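Local coordinates for protein CsuE (Acinetobacter baumannii, PDB 6FJY) that forms the tip adhesin subunit of archaic chaperone-usher Csu pili, which probably help the bacterium attach to surfaces during biofilm formation, at residues Thr64-Leu68 with Val116-Tyr121; Val4-Ser10 with Ala167-Leu173; Gly23-Ser27 with Pro105-Arg109; Asn30-Ser34 with Lys130-Ser134. All coordinates share one frame; numbering follows the deposited sequence.

Contact 1: residues Thr64-Leu68 with Val116-Tyr121; sequences TGEKL and VSPGVY
An ST turn leading into strand 67-73 sets Glu-66 against Val-116 and Ser-117, at the margin of an Ig-like beta sandwich. Thr-64 OG1 closes the turn by accepting the backbone N of Glu-66 at 3.0 Å. The same Thr-64 OG1 donates to Glu-66 OE2 at 2.9 Å, on the lone pair turned away from the other carboxylate oxygen. Thr-64 thus holds both the backbone and the acid end of Glu-66. The carboxylate continues across to Ser-117. Ser-117 OG also donates to OE2, but this bond is modelled so short that its length is doubtful. Glu-66 OE1 receives a weak bond from Ser-117 N at 3.4 Å. Glu-66 CG is anti to the carbonyl carbon (chi1 -65°) and the chain runs out extended from there. It slides past Val-116 in the opposite sense, with Glu-66 CB 3.5 Å from Val-116 CG2.

The apolar part lies next to this polar group. Leu-68 meets the Tyr-121 side chain at about a right angle. Leu-68 CD1 lies 3.9 Å above one face of the Tyr-121 ring, toward its rim. The other branch, Leu-68 CD2, touches Val-116 CG1 at 3.9 Å. Tyr-121 OH donates to Ser-117 O at 2.6 Å, tilted 24° from the carbonyl plane. This ties the far end of the ring to the loop before its own strand. Phe-59 and Val-177 of neighbouring strands also pack on Tyr-121. A buried tyrosine hydrogen-bonded to the loop before its own strand, beside an ST turn, joins strands 67-73 and 119-136 of the Ig-like sandwich.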
loop_
_atom_site.group_PDB
_atom_site.type_symbol
_atom_site.label_atom_id
_atom_site.label_comp_id
_atom_site.label_asym_id
_atom_site.label_seq_id
_atom_site.Cartn_x
_atom_site.Cartn_y
_atom_site.Cartn_z
ATOM N N THR D 64 -3.374 -17.687 -6.873
ATOM C CA THR D 64 -2.186 -18.500 -6.669
ATOM C C THR D 64 -2.460 -19.767 -5.880
ATOM O O THR D 64 -1.630 -20.683 -5.897
ATOM C CB THR D 64 -1.118 -17.682 -5.949
ATOM O OG1 THR D 64 -1.595 -17.322 -4.647
ATOM C CG2 THR D 64 -0.816 -16.425 -6.728
ATOM N N GLY D 65 -3.592 -19.845 -5.193
ATOM C CA GLY D 65 -3.796 -20.908 -4.239
ATOM C C GLY D 65 -2.999 -20.758 -2.968
ATOM O O GLY D 65 -3.085 -21.629 -2.095
ATOM N N GLU D 66 -2.214 -19.691 -2.841
ATOM C CA GLU D 66 -1.528 -19.417 -1.590
ATOM C C GLU D 66 -2.542 -19.094 -0.502
ATOM O O GLU D 66 -3.600 -18.512 -0.759
ATOM C CB GLU D 66 -0.545 -18.257 -1.751
ATOM C CG GLU D 66 0.607 -18.544 -2.699
ATOM C CD GLU D 66 1.448 -17.316 -2.982
ATOM O OE1 GLU D 66 2.534 -17.176 -2.378
ATOM O OE2 GLU D 66 1.013 -16.483 -3.805
ATOM N N LYS D 67 -2.212 -19.488 0.725
ATOM C CA LYS D 67 -3.140 -19.391 1.840
ATOM C C LYS D 67 -2.439 -18.766 3.030
ATOM O O LYS D 67 -1.381 -19.241 3.452
ATOM C CB LYS D 67 -3.703 -20.767 2.230
ATOM C CG LYS D 67 -4.375 -21.525 1.096
ATOM C CD LYS D 67 -5.129 -22.750 1.604
ATOM C CE LYS D 67 -5.806 -23.505 0.462
ATOM N NZ LYS D 67 -7.112 -24.152 0.868
ATOM N N LEU D 68 -3.021 -17.703 3.561
ATOM C CA LEU D 68 -2.572 -17.141 4.822
ATOM C C LEU D 68 -3.312 -17.816 5.969
ATOM O O LEU D 68 -4.426 -18.322 5.804
ATOM C CB LEU D 68 -2.815 -15.632 4.873
ATOM C CG LEU D 68 -1.880 -14.709 4.106
ATOM C CD1 LEU D 68 -2.471 -13.321 4.094
ATOM C CD2 LEU D 68 -0.499 -14.703 4.753
ATOM N N VAL D 116 4.077 -14.430 1.558
ATOM C CA VAL D 116 3.049 -14.696 0.557
ATOM C C VAL D 116 3.023 -13.554 -0.451
ATOM O O VAL D 116 3.462 -12.436 -0.170
ATOM C CB VAL D 116 1.659 -14.893 1.211
ATOM C CG1 VAL D 116 0.870 -13.579 1.256
ATOM C CG2 VAL D 116 0.890 -15.971 0.496
ATOM N N SER D 117 2.506 -13.848 -1.644
ATOM C CA SER D 117 2.491 -12.874 -2.723
ATOM C C SER D 117 1.400 -11.829 -2.492
ATOM O O SER D 117 0.407 -12.103 -1.815
ATOM C CB SER D 117 2.264 -13.565 -4.064
ATOM O OG SER D 117 0.998 -14.196 -4.106
ATOM N N PRO D 118 1.577 -10.619 -3.024
ATOM C CA PRO D 118 0.511 -9.619 -2.923
ATOM C C PRO D 118 -0.726 -10.073 -3.683
ATOM O O PRO D 118 -0.643 -10.762 -4.701
ATOM C CB PRO D 118 1.129 -8.365 -3.556
ATOM C CG PRO D 118 2.592 -8.597 -3.543
ATOM C CD PRO D 118 2.780 -10.076 -3.674
ATOM N N GLY D 119 -1.874 -9.674 -3.172
ATOM C CA GLY D 119 -3.147 -10.073 -3.729
ATOM C C GLY D 119 -4.200 -10.060 -2.643
ATOM O O GLY D 119 -3.936 -9.723 -1.491
ATOM N N VAL D 120 -5.411 -10.434 -3.037
ATOM C CA VAL D 120 -6.515 -10.522 -2.088
ATOM C C VAL D 120 -6.599 -11.946 -1.562
ATOM O O VAL D 120 -6.369 -12.918 -2.292
ATOM C CB VAL D 120 -7.840 -10.072 -2.724
ATOM C CG1 VAL D 120 -8.251 -11.019 -3.844
ATOM C CG2 VAL D 120 -8.913 -9.988 -1.664
ATOM N N TYR D 121 -6.895 -12.067 -0.272
ATOM C CA TYR D 121 -6.893 -13.346 0.421
ATOM C C TYR D 121 -8.203 -13.464 1.185
ATOM O O TYR D 121 -8.399 -12.787 2.200
ATOM C CB TYR D 121 -5.676 -13.460 1.341
ATOM C CG TYR D 121 -4.381 -13.687 0.583
ATOM C CD1 TYR D 121 -3.791 -12.666 -0.149
ATOM C CD2 TYR D 121 -3.754 -14.922 0.598
ATOM C CE1 TYR D 121 -2.617 -12.872 -0.853
ATOM C CE2 TYR D 121 -2.577 -15.134 -0.099
ATOM C CZ TYR D 121 -2.013 -14.103 -0.825
ATOM O OH TYR D 121 -0.839 -14.315 -1.519
#

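Contact 2: residues Val4-Ser10 with Ala167-Leu173; sequences VSASGTS and ADSLGSL
Thr-9 and Ser-10 run parallel to Ser-172 and Leu-173, with CA atoms 4.5 Å apart at the Thr-9 and Ser-172 pair. This resembles the parallel pairing of an early strand with the last strand of an Ig-like sandwich. Ser-172 is bonded twice to the N-terminal segment. Its N donates to Gly-8 O at 2.7 Å, nearly straight (173°), and its O accepts Ser-10 N at 2.8 Å. Toward the start of both segments, Leu-170 N donates to Ser-5 O at 2.7 Å. Between the bonds, the chain advances three residues from Ser-5 to Gly-8 but two from Leu-170 to Ser-172.

Side chains fill in around these bonds, Val-4 and Leu-170 most of all. Val-4 CG2 meets Ala-167 CB at 4.0 Å near the start. Thr-9 and Ser-172 lie on one face of the sheet. Ser-10 and Leu-173 lie on the other, where both also touch Phe-29. Strand 167-184 pairs on its far side with strand 119-136, while Ser-5 is also backbone-bonded to Gly-32. Leu-170 CG stands anti to the backbone N (chi1 -156°), alongside the loop. Leu-170 CB lies 3.2 Å from Ala-6 O, and Leu-170 CD1 lies 3.6 Å from it.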
loop_
_atom_site.group_PDB
_atom_site.type_symbol
_atom_site.label_atom_id
_atom_site.label_comp_id
_atom_site.label_asym_id
_atom_site.label_seq_id
_atom_site.Cartn_x
_atom_site.Cartn_y
_atom_site.Cartn_z
ATOM N N VAL D 4 -27.786 -6.929 14.873
ATOM C CA VAL D 4 -26.957 -8.026 14.403
ATOM C C VAL D 4 -26.850 -7.949 12.889
ATOM O O VAL D 4 -27.856 -7.774 12.190
ATOM C CB VAL D 4 -27.528 -9.384 14.850
ATOM C CG1 VAL D 4 -27.349 -10.409 13.769
ATOM C CG2 VAL D 4 -26.853 -9.832 16.125
ATOM N N SER D 5 -25.625 -8.093 12.390
ATOM C CA SER D 5 -25.299 -7.879 10.987
ATOM C C SER D 5 -25.503 -9.167 10.190
ATOM O O SER D 5 -24.785 -10.150 10.390
ATOM C CB SER D 5 -23.858 -7.388 10.861
ATOM O OG SER D 5 -23.498 -7.241 9.503
ATOM N N ALA D 6 -26.471 -9.147 9.270
ATOM C CA ALA D 6 -26.786 -10.320 8.462
ATOM C C ALA D 6 -25.830 -10.518 7.291
ATOM O O ALA D 6 -25.792 -11.611 6.718
ATOM C CB ALA D 6 -28.218 -10.218 7.934
ATOM N N SER D 7 -25.061 -9.497 6.928
ATOM C CA SER D 7 -24.136 -9.571 5.802
ATOM C C SER D 7 -23.010 -8.570 6.039
ATOM O O SER D 7 -22.925 -7.947 7.102
ATOM C CB SER D 7 -24.889 -9.317 4.493
ATOM O OG SER D 7 -26.137 -8.702 4.758
ATOM N N GLY D 8 -22.131 -8.420 5.047
ATOM C CA GLY D 8 -21.067 -7.432 5.123
ATOM C C GLY D 8 -19.654 -7.981 5.038
ATOM O O GLY D 8 -19.420 -9.163 5.315
ATOM N N THR D 9 -18.697 -7.126 4.670
ATOM C CA THR D 9 -17.305 -7.527 4.516
ATOM C C THR D 9 -16.398 -6.632 5.344
ATOM O O THR D 9 -16.495 -5.403 5.282
ATOM C CB THR D 9 -16.857 -7.488 3.052
ATOM O OG1 THR D 9 -15.437 -7.674 2.983
ATOM C CG2 THR D 9 -17.225 -6.160 2.399
ATOM N N SER D 10 -15.512 -7.252 6.104
ATOM C CA SER D 10 -14.453 -6.557 6.819
ATOM C C SER D 10 -13.131 -6.913 6.154
ATOM O O SER D 10 -12.759 -8.090 6.099
ATOM C CB SER D 10 -14.437 -6.948 8.297
ATOM O OG SER D 10 -15.750 -6.987 8.839
ATOM N N ALA D 167 -29.355 -14.724 18.207
ATOM C CA ALA D 167 -29.401 -13.966 16.964
ATOM C C ALA D 167 -28.084 -14.134 16.225
ATOM O O ALA D 167 -27.009 -14.026 16.822
ATOM C CB ALA D 167 -29.673 -12.480 17.216
ATOM N N ASP D 168 -28.172 -14.370 14.920
ATOM C CA ASP D 168 -27.039 -14.797 14.114
ATOM C C ASP D 168 -26.519 -13.643 13.270
ATOM O O ASP D 168 -27.263 -13.068 12.472
ATOM C CB ASP D 168 -27.436 -15.972 13.226
ATOM C CG ASP D 168 -27.911 -17.151 14.025
ATOM O OD1 ASP D 168 -27.422 -17.314 15.163
ATOM O OD2 ASP D 168 -28.768 -17.913 13.527
ATOM N N SER D 169 -25.237 -13.326 13.436
ATOM C CA SER D 169 -24.521 -12.403 12.570
ATOM C C SER D 169 -23.736 -13.180 11.520
ATOM O O SER D 169 -23.424 -14.360 11.685
ATOM C CB SER D 169 -23.575 -11.501 13.376
ATOM O OG SER D 169 -22.469 -12.210 13.903
ATOM N N LEU D 170 -23.430 -12.495 10.425
ATOM C CA LEU D 170 -22.770 -13.087 9.271
ATOM C C LEU D 170 -21.926 -12.009 8.612
ATOM O O LEU D 170 -22.440 -10.941 8.263
ATOM C CB LEU D 170 -23.791 -13.641 8.266
ATOM C CG LEU D 170 -23.418 -14.752 7.272
ATOM C CD1 LEU D 170 -24.536 -14.943 6.231
ATOM C CD2 LEU D 170 -22.077 -14.545 6.585
ATOM N N GLY D 171 -20.640 -12.290 8.441
ATOM C CA GLY D 171 -19.778 -11.377 7.720
ATOM C C GLY D 171 -18.677 -12.128 7.007
ATOM O O GLY D 171 -18.319 -13.249 7.374
ATOM N N SER D 172 -18.143 -11.482 5.978
ATOM C CA SER D 172 -17.008 -11.985 5.224
ATOM C C SER D 172 -15.745 -11.247 5.648
ATOM O O SER D 172 -15.744 -10.019 5.770
ATOM C CB SER D 172 -17.229 -11.811 3.723
ATOM O OG SER D 172 -16.042 -12.126 3.013
ATOM N N LEU D 173 -14.676 -11.998 5.868
ATOM C CA LEU D 173 -13.388 -11.447 6.249
ATOM C C LEU D 173 -12.423 -11.586 5.081
ATOM O O LEU D 173 -12.368 -12.635 4.427
ATOM C CB LEU D 173 -12.826 -12.156 7.486
ATOM C CG LEU D 173 -13.309 -11.785 8.892
ATOM C CD1 LEU D 173 -14.826 -11.681 8.987
ATOM C CD2 LEU D 173 -12.795 -12.812 9.887
#

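Contact 3: residues Gly23-Ser27 with Pro105-Arg109; sequences GENSS and PFYIR
Ser-27 and Ile-108 form an antiparallel hydrogen-bonded pair, where strands 24-27 and 105-109 run at 168° to each other. Ser-27 N donates to Ile-108 O at 3.1 Å. Ile-108 N returns a bond to Ser-27 O at 3.0 Å. The same Ser-27 O receives a CA-H...O contact from Tyr-107 CA at 3.4 Å. Toward the other end Asn-25 lies across from Arg-109, so strand 24-27 spends one residue more than its partner. This is a beta bulge at Ser-26, whose phi is positive (56°).

The two faces of the pair differ. Ser-27 and Ile-108 point to the same face, and there Ile-108 packs on Phe-29, Ala-70 and Ile-72. Ser-26 OG approaches the Tyr-107 ring. It is anti to the backbone N (chi1 174°), which carries it there. It comes 3.6 Å from Tyr-107 CD1, at an oblique approach. Asn-25 lies beside the aliphatic stem of Arg-109, their side chains crossing obliquely. Arg-109 leaves the backbone extended and bends only at its third torsion. Its side chain also touches Ile-71 and Leu-73 of strand 67-73, the other neighbour of strand 103-110.

No salt bridge or side-chain hydrogen bond crosses between the segments. Between these segments the pairing rests on two backbone bonds and packing; Glu-24 with Leu-110 and Phe-106 with Phe-29 continue it. The chemistry implies a strand pair joined by its backbone, with Ile-108 buried in the Ig-like sandwich and polar residues around the bulge.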
loop_
_atom_site.group_PDB
_atom_site.type_symbol
_atom_site.label_atom_id
_atom_site.label_comp_id
_atom_site.label_asym_id
_atom_site.label_seq_id
_atom_site.Cartn_x
_atom_site.Cartn_y
_atom_site.Cartn_z
ATOM N N GLY D 23 4.722 -9.829 11.159
ATOM C CA GLY D 23 3.362 -10.327 11.136
ATOM C C GLY D 23 2.385 -9.177 11.187
ATOM O O GLY D 23 2.608 -8.101 10.617
ATOM N N GLU D 24 1.285 -9.401 11.893
ATOM C CA GLU D 24 0.304 -8.352 12.140
ATOM C C GLU D 24 -0.557 -8.827 13.293
ATOM O O GLU D 24 -1.106 -9.930 13.242
ATOM C CB GLU D 24 -0.537 -8.073 10.901
ATOM C CG GLU D 24 -1.732 -7.184 11.157
ATOM C CD GLU D 24 -1.520 -5.772 10.688
ATOM O OE1 GLU D 24 -0.393 -5.248 10.825
ATOM O OE2 GLU D 24 -2.495 -5.180 10.173
ATOM N N ASN D 25 -0.646 -8.019 14.338
ATOM C CA ASN D 25 -1.403 -8.361 15.527
ATOM C C ASN D 25 -2.470 -7.298 15.750
ATOM O O ASN D 25 -2.252 -6.118 15.454
ATOM C CB ASN D 25 -0.475 -8.484 16.758
ATOM C CG ASN D 25 0.599 -9.563 16.589
ATOM O OD1 ASN D 25 0.386 -10.567 15.916
ATOM N ND2 ASN D 25 1.753 -9.358 17.209
ATOM N N SER D 26 -3.628 -7.729 16.245
ATOM C CA SER D 26 -4.706 -6.830 16.651
ATOM C C SER D 26 -5.127 -5.907 15.500
ATOM O O SER D 26 -4.908 -4.695 15.517
ATOM C CB SER D 26 -4.287 -6.023 17.889
ATOM O OG SER D 26 -5.251 -5.045 18.234
ATOM N N SER D 27 -5.749 -6.515 14.490
ATOM C CA SER D 27 -6.448 -5.761 13.455
ATOM C C SER D 27 -7.938 -5.840 13.761
ATOM O O SER D 27 -8.571 -6.880 13.559
ATOM C CB SER D 27 -6.130 -6.283 12.058
ATOM O OG SER D 27 -4.892 -5.781 11.595
ATOM N N PRO D 105 -15.981 -5.295 18.845
ATOM C CA PRO D 105 -14.879 -5.663 17.955
ATOM C C PRO D 105 -14.317 -7.045 18.234
ATOM O O PRO D 105 -14.226 -7.501 19.376
ATOM C CB PRO D 105 -13.829 -4.586 18.261
ATOM C CG PRO D 105 -14.056 -4.274 19.694
ATOM C CD PRO D 105 -15.537 -4.395 19.925
ATOM N N PHE D 106 -13.969 -7.720 17.150
ATOM C CA PHE D 106 -13.082 -8.868 17.148
ATOM C C PHE D 106 -11.782 -8.461 16.465
ATOM O O PHE D 106 -11.682 -7.391 15.855
ATOM C CB PHE D 106 -13.715 -10.069 16.430
ATOM C CG PHE D 106 -14.707 -10.849 17.259
ATOM C CD1 PHE D 106 -15.189 -10.358 18.460
ATOM C CD2 PHE D 106 -15.146 -12.092 16.829
ATOM C CE1 PHE D 106 -16.100 -11.091 19.211
ATOM C CE2 PHE D 106 -16.051 -12.827 17.575
ATOM C CZ PHE D 106 -16.531 -12.326 18.767
ATOM N N TYR D 107 -10.788 -9.339 16.542
ATOM C CA TYR D 107 -9.451 -9.012 16.079
ATOM C C TYR D 107 -8.917 -10.150 15.227
ATOM O O TYR D 107 -9.105 -11.326 15.551
ATOM C CB TYR D 107 -8.498 -8.725 17.265
ATOM C CG TYR D 107 -8.962 -7.572 18.140
ATOM C CD1 TYR D 107 -8.588 -6.261 17.862
ATOM C CD2 TYR D 107 -9.798 -7.794 19.234
ATOM C CE1 TYR D 107 -9.026 -5.209 18.660
ATOM C CE2 TYR D 107 -10.241 -6.746 20.034
ATOM C CZ TYR D 107 -9.852 -5.461 19.745
ATOM O OH TYR D 107 -10.292 -4.426 20.536
ATOM N N ILE D 108 -8.254 -9.786 14.134
ATOM C CA ILE D 108 -7.502 -10.724 13.318
ATOM C C ILE D 108 -6.030 -10.638 13.702
ATOM O O ILE D 108 -5.447 -9.546 13.765
ATOM C CB ILE D 108 -7.694 -10.447 11.819
ATOM C CG1 ILE D 108 -9.164 -10.593 11.431
ATOM C CG2 ILE D 108 -6.849 -11.396 11.003
ATOM C CD1 ILE D 108 -9.411 -10.474 9.942
ATOM N N ARG D 109 -5.433 -11.790 13.949
ATOM C CA ARG D 109 -4.009 -11.924 14.224
ATOM C C ARG D 109 -3.384 -12.729 13.091
ATOM O O ARG D 109 -3.715 -13.904 12.902
ATOM C CB ARG D 109 -3.775 -12.611 15.573
ATOM C CG ARG D 109 -2.311 -12.675 15.994
ATOM C CD ARG D 109 -2.134 -13.307 17.369
ATOM N NE ARG D 109 -2.679 -12.478 18.444
ATOM C CZ ARG D 109 -2.825 -12.891 19.702
ATOM N NH1 ARG D 109 -2.463 -14.121 20.052
ATOM N NH2 ARG D 109 -3.326 -12.071 20.613
#

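Contact 4: residues Asn30-Ser34 with Lys130-Ser134; sequences NSGLS and KWFYS
Leu-33 places its CB over one face of the Trp-131 indole, inside the Ig-like sandwich and just past a corner in the chain at Gly-32. This is the tight part. Leu-33 CB stands 3.7 Å from the centroid of the six-membered ring of Trp-131, only 6° off its normal, a CH-pi contact over the face. Ser-31 meets the same indole on its benzene side. Ser-31 OG is 3.4 Å from Trp-131 CH2 at an oblique approach. Ser-31 O lies at the ring edge, in its plane. Trp-131 CG is anti to the carbonyl carbon (chi1 -49°), which turns the indole toward the corner. Trp-131 NE1 is hydrogen-bonded to Ser-169 OG, beyond the two segments.

The looser part is at Tyr-133. Only the tip of Leu-33 reaches it, with Leu-33 CD2 4.0 Å from Tyr-133 CE2. The approach is oblique to that ring. The solvent side is at Gly-32, which is partly exposed, while the four other touching residues are buried.

No hydrogen bond joins the two segments. The corner is instead held from within and from strand 103-110. Val-4 packs on both Leu-33 and Trp-131, and the Cys-2 to Cys-35 disulfide ties strand 2-4 to strand 33-35 nearby. Ser-31 OG is hydrogen-bonded to Leu-104 O. It also accepts a weak bond from Leu-33 N, 3.4 Å away across Gly-32.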
loop_
_atom_site.group_PDB
_atom_site.type_symbol
_atom_site.label_atom_id
_atom_site.label_comp_id
_atom_site.label_asym_id
_atom_site.label_seq_id
_atom_site.Cartn_x
_atom_site.Cartn_y
_atom_site.Cartn_z
ATOM N N ASN D 30 -15.325 -5.639 12.796
ATOM C CA ASN D 30 -16.659 -5.757 13.373
ATOM C C ASN D 30 -17.084 -7.217 13.457
ATOM O O ASN D 30 -17.029 -7.955 12.470
ATOM C CB ASN D 30 -17.653 -4.947 12.554
ATOM C CG ASN D 30 -17.217 -3.511 12.406
ATOM O OD1 ASN D 30 -16.349 -3.036 13.146
ATOM N ND2 ASN D 30 -17.804 -2.811 11.447
ATOM N N SER D 31 -17.488 -7.632 14.654
ATOM C CA SER D 31 -17.775 -9.035 14.913
ATOM C C SER D 31 -19.104 -9.474 14.320
ATOM O O SER D 31 -19.277 -10.653 13.997
ATOM C CB SER D 31 -17.788 -9.281 16.416
ATOM O OG SER D 31 -18.836 -8.529 17.011
ATOM N N GLY D 32 -20.047 -8.540 14.187
ATOM C CA GLY D 32 -21.416 -8.822 13.797
ATOM C C GLY D 32 -22.439 -8.278 14.781
ATOM O O GLY D 32 -23.580 -8.007 14.396
ATOM N N LEU D 33 -22.044 -8.117 16.041
ATOM C CA LEU D 33 -22.882 -7.482 17.048
ATOM C C LEU D 33 -22.519 -5.999 17.165
ATOM O O LEU D 33 -21.366 -5.601 16.988
ATOM C CB LEU D 33 -22.731 -8.180 18.403
ATOM C CG LEU D 33 -23.851 -8.126 19.451
ATOM C CD1 LEU D 33 -23.608 -7.037 20.465
ATOM C CD2 LEU D 33 -25.215 -7.940 18.806
ATOM N N SER D 34 -23.534 -5.186 17.435
ATOM C CA SER D 34 -23.385 -3.756 17.642
ATOM C C SER D 34 -24.500 -3.288 18.564
ATOM O O SER D 34 -25.627 -3.789 18.484
ATOM C CB SER D 34 -23.426 -2.980 16.318
ATOM O OG SER D 34 -22.226 -3.147 15.578
ATOM N N LYS D 130 -23.675 -16.826 16.695
ATOM C CA LYS D 130 -24.941 -16.735 17.395
ATOM C C LYS D 130 -24.698 -15.982 18.693
ATOM O O LYS D 130 -23.853 -16.388 19.501
ATOM C CB LYS D 130 -25.533 -18.119 17.663
ATOM C CG LYS D 130 -26.982 -18.089 18.149
ATOM C CD LYS D 130 -27.585 -19.501 18.180
ATOM C CE LYS D 130 -27.665 -20.126 16.793
ATOM N NZ LYS D 130 -28.854 -19.644 16.023
ATOM N N TRP D 131 -25.432 -14.888 18.879
ATOM C CA TRP D 131 -25.310 -14.020 20.038
ATOM C C TRP D 131 -26.534 -14.162 20.931
ATOM O O TRP D 131 -27.666 -14.249 20.446
ATOM C CB TRP D 131 -25.166 -12.560 19.612
ATOM C CG TRP D 131 -24.132 -12.338 18.561
ATOM C CD1 TRP D 131 -24.299 -12.434 17.216
ATOM C CD2 TRP D 131 -22.767 -11.974 18.773
ATOM N NE1 TRP D 131 -23.123 -12.157 16.571
ATOM C CE2 TRP D 131 -22.164 -11.865 17.506
ATOM C CE3 TRP D 131 -21.998 -11.718 19.913
ATOM C CZ2 TRP D 131 -20.822 -11.521 17.348
ATOM C CZ3 TRP D 131 -20.666 -11.373 19.751
ATOM C CH2 TRP D 131 -20.093 -11.282 18.481
ATOM N N PHE D 132 -26.288 -14.178 22.237
ATOM C CA PHE D 132 -27.325 -14.158 23.261
ATOM C C PHE D 132 -26.980 -12.989 24.175
ATOM O O PHE D 132 -25.981 -13.042 24.900
ATOM C CB PHE D 132 -27.370 -15.478 24.039
ATOM C CG PHE D 132 -27.449 -16.714 23.169
ATOM C CD1 PHE D 132 -26.321 -17.210 22.527
ATOM C CD2 PHE D 132 -28.647 -17.399 23.025
ATOM C CE1 PHE D 132 -26.392 -18.357 21.735
ATOM C CE2 PHE D 132 -28.730 -18.550 22.244
ATOM C CZ PHE D 132 -27.602 -19.030 21.599
ATOM N N TYR D 133 -27.779 -11.921 24.130
ATOM C CA TYR D 133 -27.420 -10.698 24.835
ATOM C C TYR D 133 -28.622 -10.098 25.550
ATOM O O TYR D 133 -29.773 -10.284 25.145
ATOM C CB TYR D 133 -26.817 -9.647 23.885
ATOM C CG TYR D 133 -27.707 -9.268 22.725
ATOM C CD1 TYR D 133 -28.621 -8.222 22.834
ATOM C CD2 TYR D 133 -27.631 -9.948 21.517
ATOM C CE1 TYR D 133 -29.432 -7.871 21.778
ATOM C CE2 TYR D 133 -28.445 -9.603 20.449
ATOM C CZ TYR D 133 -29.346 -8.570 20.585
ATOM O OH TYR D 133 -30.153 -8.235 19.523
ATOM N N SER D 134 -28.328 -9.370 26.630
ATOM C CA SER D 134 -29.294 -8.504 27.307
ATOM C C SER D 134 -28.519 -7.302 27.836
ATOM O O SER D 134 -27.875 -7.382 28.888
ATOM C CB SER D 134 -30.022 -9.221 28.430
ATOM O OG SER D 134 -30.933 -8.338 29.053
#

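All four contacts lie in the N-terminal part of the chain, up to residue 173, and no ligand is involved. Contacts 2 and 4 are closest, with centres about 10 Å apart. Strands 119-136 and 167-184 join them, and Ala-167 O lies 2.7 Å from Trp-131 N in a probable hydrogen bond. Contact 3 touches both: Ile-108 CD1 is 4.1 Å from Leu-173 CD2 of contact 2, and Phe-106 CZ is 3.7 Å from Trp-131 CH2 of contact 4. Contact 1 touches none of them. Its nearest atoms are about 5 Å from contact 2 and about 14 Å from contact 4, although it shares strand 119-136 with the latter.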